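Local coordinates for protein putative regulator of transfer genes ArtA (Staphylococcus aureus subsp. aureus USA300, PDB 3GXQ) that binds DNA through a ribbon-helix-helix motif and regulates the transmission genes of the plasmid that encodes it, at residues 27-32 and 43-48. Residues are numbered along the deposited sequence; the frame is centred on the assembly and turned at random.
Sequences IKYAQE and REILKK. With nucleotides of chain D.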
ATOM      1  N   ILE B  27      -9.170   6.245  -1.220  1.00 23.98           N
ATOM      2  CA  ILE B  27      -9.897   6.870  -2.315  1.00 26.58           C
ATOM      3  C   ILE B  27     -10.159   8.360  -2.034  1.00 29.44           C
ATOM      4  O   ILE B  27     -10.001   9.204  -2.928  1.00 29.37           O
ATOM      5  CB  ILE B  27     -11.220   6.146  -2.582  1.00 26.94           C
ATOM      6  CG1 ILE B  27     -10.941   4.805  -3.280  1.00 25.01           C
ATOM      7  CG2 ILE B  27     -12.136   7.031  -3.406  1.00 28.08           C
ATOM      8  CD1 ILE B  27     -12.187   3.936  -3.449  1.00 21.64           C
ATOM      9  N   LYS B  28     -10.545   8.697  -0.807  1.00 28.67           N
ATOM     10  CA  LYS B  28     -10.787  10.092  -0.487  1.00 29.73           C
ATOM     11  C   LYS B  28      -9.485  10.868  -0.677  1.00 29.11           C
ATOM     12  O   LYS B  28      -9.512  11.993  -1.148  1.00 28.23           O
ATOM     13  CB  LYS B  28     -11.292  10.243   0.948  1.00 33.82           C
ATOM     14  CG  LYS B  28     -11.556  11.686   1.374  1.00 39.23           C
ATOM     15  CD  LYS B  28     -12.282  11.736   2.712  1.00 42.81           C
ATOM     16  CE  LYS B  28     -13.664  11.085   2.623  1.00 43.25           C
ATOM     17  NZ  LYS B  28     -14.650  11.890   1.832  1.00 44.71           N
ATOM     18  N   TYR B  29      -8.348  10.266  -0.326  1.00 29.21           N
ATOM     19  CA  TYR B  29      -7.043  10.924  -0.490  1.00 28.55           C
ATOM     20  C   TYR B  29      -6.711  11.076  -1.980  1.00 26.82           C
ATOM     21  O   TYR B  29      -6.147  12.081  -2.403  1.00 27.51           O
ATOM     22  CB  TYR B  29      -5.930  10.108   0.190  1.00 30.10           C
ATOM     23  CG  TYR B  29      -4.535  10.718   0.074  1.00 30.98           C
ATOM     24  CD1 TYR B  29      -4.048  11.592   1.043  1.00 32.46           C
ATOM     25  CD2 TYR B  29      -3.718  10.442  -1.019  1.00 32.70           C
ATOM     26  CE1 TYR B  29      -2.782  12.176   0.924  1.00 33.49           C
ATOM     27  CE2 TYR B  29      -2.450  11.023  -1.151  1.00 32.61           C
ATOM     28  CZ  TYR B  29      -1.988  11.890  -0.176  1.00 35.28           C
ATOM     29  OH  TYR B  29      -0.740  12.479  -0.312  1.00 38.04           O
ATOM     30  N   ALA B  30      -7.058  10.065  -2.768  1.00 26.10           N
ATOM     31  CA  ALA B  30      -6.803  10.090  -4.202  1.00 24.35           C
ATOM     32  C   ALA B  30      -7.622  11.215  -4.838  1.00 25.28           C
ATOM     33  O   ALA B  30      -7.161  11.922  -5.736  1.00 24.86           O
ATOM     34  CB  ALA B  30      -7.170   8.741  -4.820  1.00 21.92           C
ATOM     35  N   GLN B  31      -8.845  11.383  -4.356  1.00 25.49           N
ATOM     36  CA  GLN B  31      -9.714  12.432  -4.858  1.00 28.57           C
ATOM     37  C   GLN B  31      -9.142  13.820  -4.550  1.00 31.07           C
ATOM     38  O   GLN B  31      -9.054  14.673  -5.434  1.00 33.49           O
ATOM     39  CB  GLN B  31     -11.108  12.289  -4.241  1.00 27.09           C
ATOM     40  CG  GLN B  31     -11.885  11.090  -4.749  1.00 23.95           C
ATOM     41  CD  GLN B  31     -13.148  10.851  -3.959  1.00 28.54           C
ATOM     42  OE1 GLN B  31     -13.433  11.565  -2.992  1.00 28.40           O
ATOM     43  NE2 GLN B  31     -13.917   9.834  -4.357  1.00 27.26           N
ATOM     44  N   GLU B  32      -8.725  14.028  -3.306  1.00 34.21           N
ATOM     45  CA  GLU B  32      -8.175  15.308  -2.867  1.00 36.70           C
ATOM     46  C   GLU B  32      -6.795  15.628  -3.443  1.00 38.08           C
ATOM     47  O   GLU B  32      -6.478  16.799  -3.696  1.00 37.56           O
ATOM     48  CB  GLU B  32      -8.091  15.325  -1.337  1.00 37.40           C
ATOM     49  CG  GLU B  32      -9.429  15.106  -0.636  1.00 40.89           C
ATOM     50  CD  GLU B  32      -9.269  14.683   0.818  1.00 42.44           C
ATOM     51  OE1 GLU B  32     -10.294  14.403   1.476  1.00 44.74           O
ATOM     52  OE2 GLU B  32      -8.117  14.626   1.302  1.00 45.10           O
ATOM     53  N   ARG B  43       0.698   4.689  -3.427  1.00 28.23           N
ATOM     54  CA  ARG B  43       2.161   4.783  -3.417  1.00 29.95           C
ATOM     55  C   ARG B  43       2.636   5.856  -2.440  1.00 29.87           C
ATOM     56  O   ARG B  43       3.537   5.611  -1.637  1.00 29.93           O
ATOM     57  CB  ARG B  43       2.698   5.140  -4.807  1.00 30.67           C
ATOM     58  CG  ARG B  43       2.949   3.968  -5.728  1.00 29.72           C
ATOM     59  CD  ARG B  43       3.249   4.453  -7.141  1.00 28.70           C
ATOM     60  NE  ARG B  43       2.420   3.687  -8.052  1.00 29.38           N
ATOM     61  CZ  ARG B  43       1.681   4.194  -9.025  1.00 25.04           C
ATOM     62  NH1 ARG B  43       1.658   5.500  -9.260  1.00 21.64           N
ATOM     63  NH2 ARG B  43       0.922   3.372  -9.721  1.00 25.28           N
ATOM     64  N   GLU B  44       2.037   7.046  -2.531  1.00 28.28           N
ATOM     65  CA  GLU B  44       2.386   8.166  -1.661  1.00 29.40           C
ATOM     66  C   GLU B  44       2.121   7.805  -0.200  1.00 27.77           C
ATOM     67  O   GLU B  44       2.920   8.099   0.681  1.00 28.83           O
ATOM     68  CB  GLU B  44       1.570   9.411  -2.033  1.00 30.33           C
ATOM     69  CG  GLU B  44       1.574   9.741  -3.517  1.00 36.46           C
ATOM     70  CD  GLU B  44       0.711  10.950  -3.863  1.00 38.99           C
ATOM     71  OE1 GLU B  44      -0.401  11.070  -3.301  1.00 41.91           O
ATOM     72  OE2 GLU B  44       1.140  11.772  -4.707  1.00 38.04           O
ATOM     73  N   ILE B  45       0.988   7.162   0.044  1.00 28.07           N
ATOM     74  CA  ILE B  45       0.609   6.752   1.385  1.00 27.26           C
ATOM     75  C   ILE B  45       1.564   5.689   1.904  1.00 28.01           C
ATOM     76  O   ILE B  45       2.061   5.776   3.025  1.00 29.32           O
ATOM     77  CB  ILE B  45      -0.824   6.219   1.384  1.00 26.93           C
ATOM     78  CG1 ILE B  45      -1.768   7.362   1.001  1.00 26.47           C
ATOM     79  CG2 ILE B  45      -1.186   5.627   2.749  1.00 27.61           C
ATOM     80  CD1 ILE B  45      -3.201   6.919   0.735  1.00 27.86           C
ATOM     81  N   LEU B  46       1.830   4.684   1.083  1.00 28.54           N
ATOM     82  CA  LEU B  46       2.740   3.631   1.481  1.00 28.11           C
ATOM     83  C   LEU B  46       4.120   4.208   1.797  1.00 28.72           C
ATOM     84  O   LEU B  46       4.778   3.790   2.747  1.00 25.70           O
ATOM     85  CB  LEU B  46       2.849   2.573   0.374  1.00 24.53           C
ATOM     86  CG  LEU B  46       1.717   1.542   0.302  1.00 26.41           C
ATOM     87  CD1 LEU B  46       1.824   0.730  -0.976  1.00 24.96           C
ATOM     88  CD2 LEU B  46       1.784   0.624   1.512  1.00 24.94           C
ATOM     89  N   LYS B  47       4.552   5.178   1.001  1.00 30.83           N
ATOM     90  CA  LYS B  47       5.858   5.782   1.200  1.00 33.69           C
ATOM     91  C   LYS B  47       5.946   6.516   2.537  1.00 35.81           C
ATOM     92  O   LYS B  47       6.969   6.459   3.216  1.00 38.09           O
ATOM     93  CB  LYS B  47       6.183   6.738   0.048  1.00 35.25           C
ATOM     94  CG  LYS B  47       7.530   7.418   0.197  1.00 37.17           C
ATOM     95  CD  LYS B  47       8.630   6.381   0.416  1.00 40.03           C
ATOM     96  CE  LYS B  47       9.957   7.030   0.773  1.00 40.34           C
ATOM     97  NZ  LYS B  47      11.031   6.002   0.917  1.00 43.34           N
ATOM     98  N   LYS B  48       4.879   7.209   2.917  1.00 36.07           N
ATOM     99  CA  LYS B  48       4.882   7.914   4.182  1.00 35.89           C
ATOM    100  C   LYS B  48       4.943   6.882   5.296  1.00 37.25           C
ATOM    101  O   LYS B  48       5.642   7.073   6.293  1.00 38.92           O
ATOM    102  CB  LYS B  48       3.622   8.762   4.325  1.00 34.71           C
ATOM    103  CG  LYS B  48       3.521   9.883   3.309  1.00 36.40           C
ATOM    104  CD  LYS B  48       2.146  10.551   3.363  1.00 38.74           C
ATOM    105  CE  LYS B  48       2.013  11.677   2.344  1.00 38.41           C
ATOM    106  NZ  LYS B  48       2.974  12.790   2.594  1.00 40.53           N
TER
ATOM    107  P    DA D   3      -0.467   3.957 -12.403  1.00 28.66           P
ATOM    108  OP1  DA D   3      -0.449   5.283 -11.749  1.00 25.51           O
ATOM    109  OP2  DA D   3       0.156   2.800 -11.739  1.00 30.22           O
ATOM    110  O5'  DA D   3      -1.958   3.526 -12.742  1.00 29.29           O
ATOM    111  C5'  DA D   3      -2.736   4.305 -13.634  1.00 29.46           C
ATOM    112  C4'  DA D   3      -4.191   3.913 -13.554  1.00 29.61           C
ATOM    113  O4'  DA D   3      -4.436   2.773 -14.418  1.00 30.28           O
ATOM    114  C3'  DA D   3      -4.590   3.448 -12.150  1.00 29.21           C
ATOM    115  O3'  DA D   3      -5.957   3.788 -11.896  1.00 27.58           O
ATOM    116  C2'  DA D   3      -4.340   1.947 -12.210  1.00 30.60           C
ATOM    117  C1'  DA D   3      -4.750   1.628 -13.640  1.00 32.07           C
ATOM    118  N9   DA D   3      -4.160   0.449 -14.278  1.00 36.41           N
ATOM    119  C8   DA D   3      -2.937  -0.124 -14.051  1.00 37.30           C
ATOM    120  N7   DA D   3      -2.712  -1.197 -14.776  1.00 38.65           N
ATOM    121  C5   DA D   3      -3.864  -1.338 -15.535  1.00 40.52           C
ATOM    122  C6   DA D   3      -4.255  -2.287 -16.512  1.00 42.33           C
ATOM    123  N6   DA D   3      -3.495  -3.320 -16.900  1.00 41.36           N
ATOM    124  N1   DA D   3      -5.471  -2.135 -17.080  1.00 41.84           N
ATOM    125  C2   DA D   3      -6.235  -1.106 -16.691  1.00 40.96           C
ATOM    126  N3   DA D   3      -5.980  -0.155 -15.792  1.00 40.73           N
ATOM    127  C4   DA D   3      -4.764  -0.330 -15.241  1.00 38.67           C
TER
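Tyr-29 reaches from helix 20-33 to helix 38-53 and meets Ile-45, Glu-44 and Lys-48. A chi1 of -180° swings its ring away from its own backbone N and across to helix 38-53; the axes of 27-32 and 43-48 are 11.2 Å apart, a width that suits a long, flat side chain.

The apolar part is the ring face: Ile-45 CG1 lies over it near the rim, and the closest approach is CD1 to Tyr-29 CD2, 4.0 Å. An apolar chain suits this place between the ring and Leu-46 of the second subunit.

The polar part is at the ring edge. Glu-44 OE1 lies in the ring plane, 3.0 Å from Tyr-29 CE2, and accepts a weak hydrogen bond of 3.3 Å from Tyr-29 OH, the carboxylate standing almost perpendicular to the ring (82°). Asp-34 brings a like charge close to OE1, which may raise the proton affinity of Glu-44. The CE methylene of Lys-48, beside its ammonium group, lies 3.9 Å from Tyr-29 OH.

Arg-43 turns to the phosphate of DA3 of chain D, though their detailed fit is doubtful; its NE bonds to Leu-17 O of the second subunit. Segments crossing at 112° after strand 12-18, which probably pairs with its partner-subunit copy as the DNA-binding ribbon, form one subunit's helix-helix part of the ribbon-helix-helix dimer.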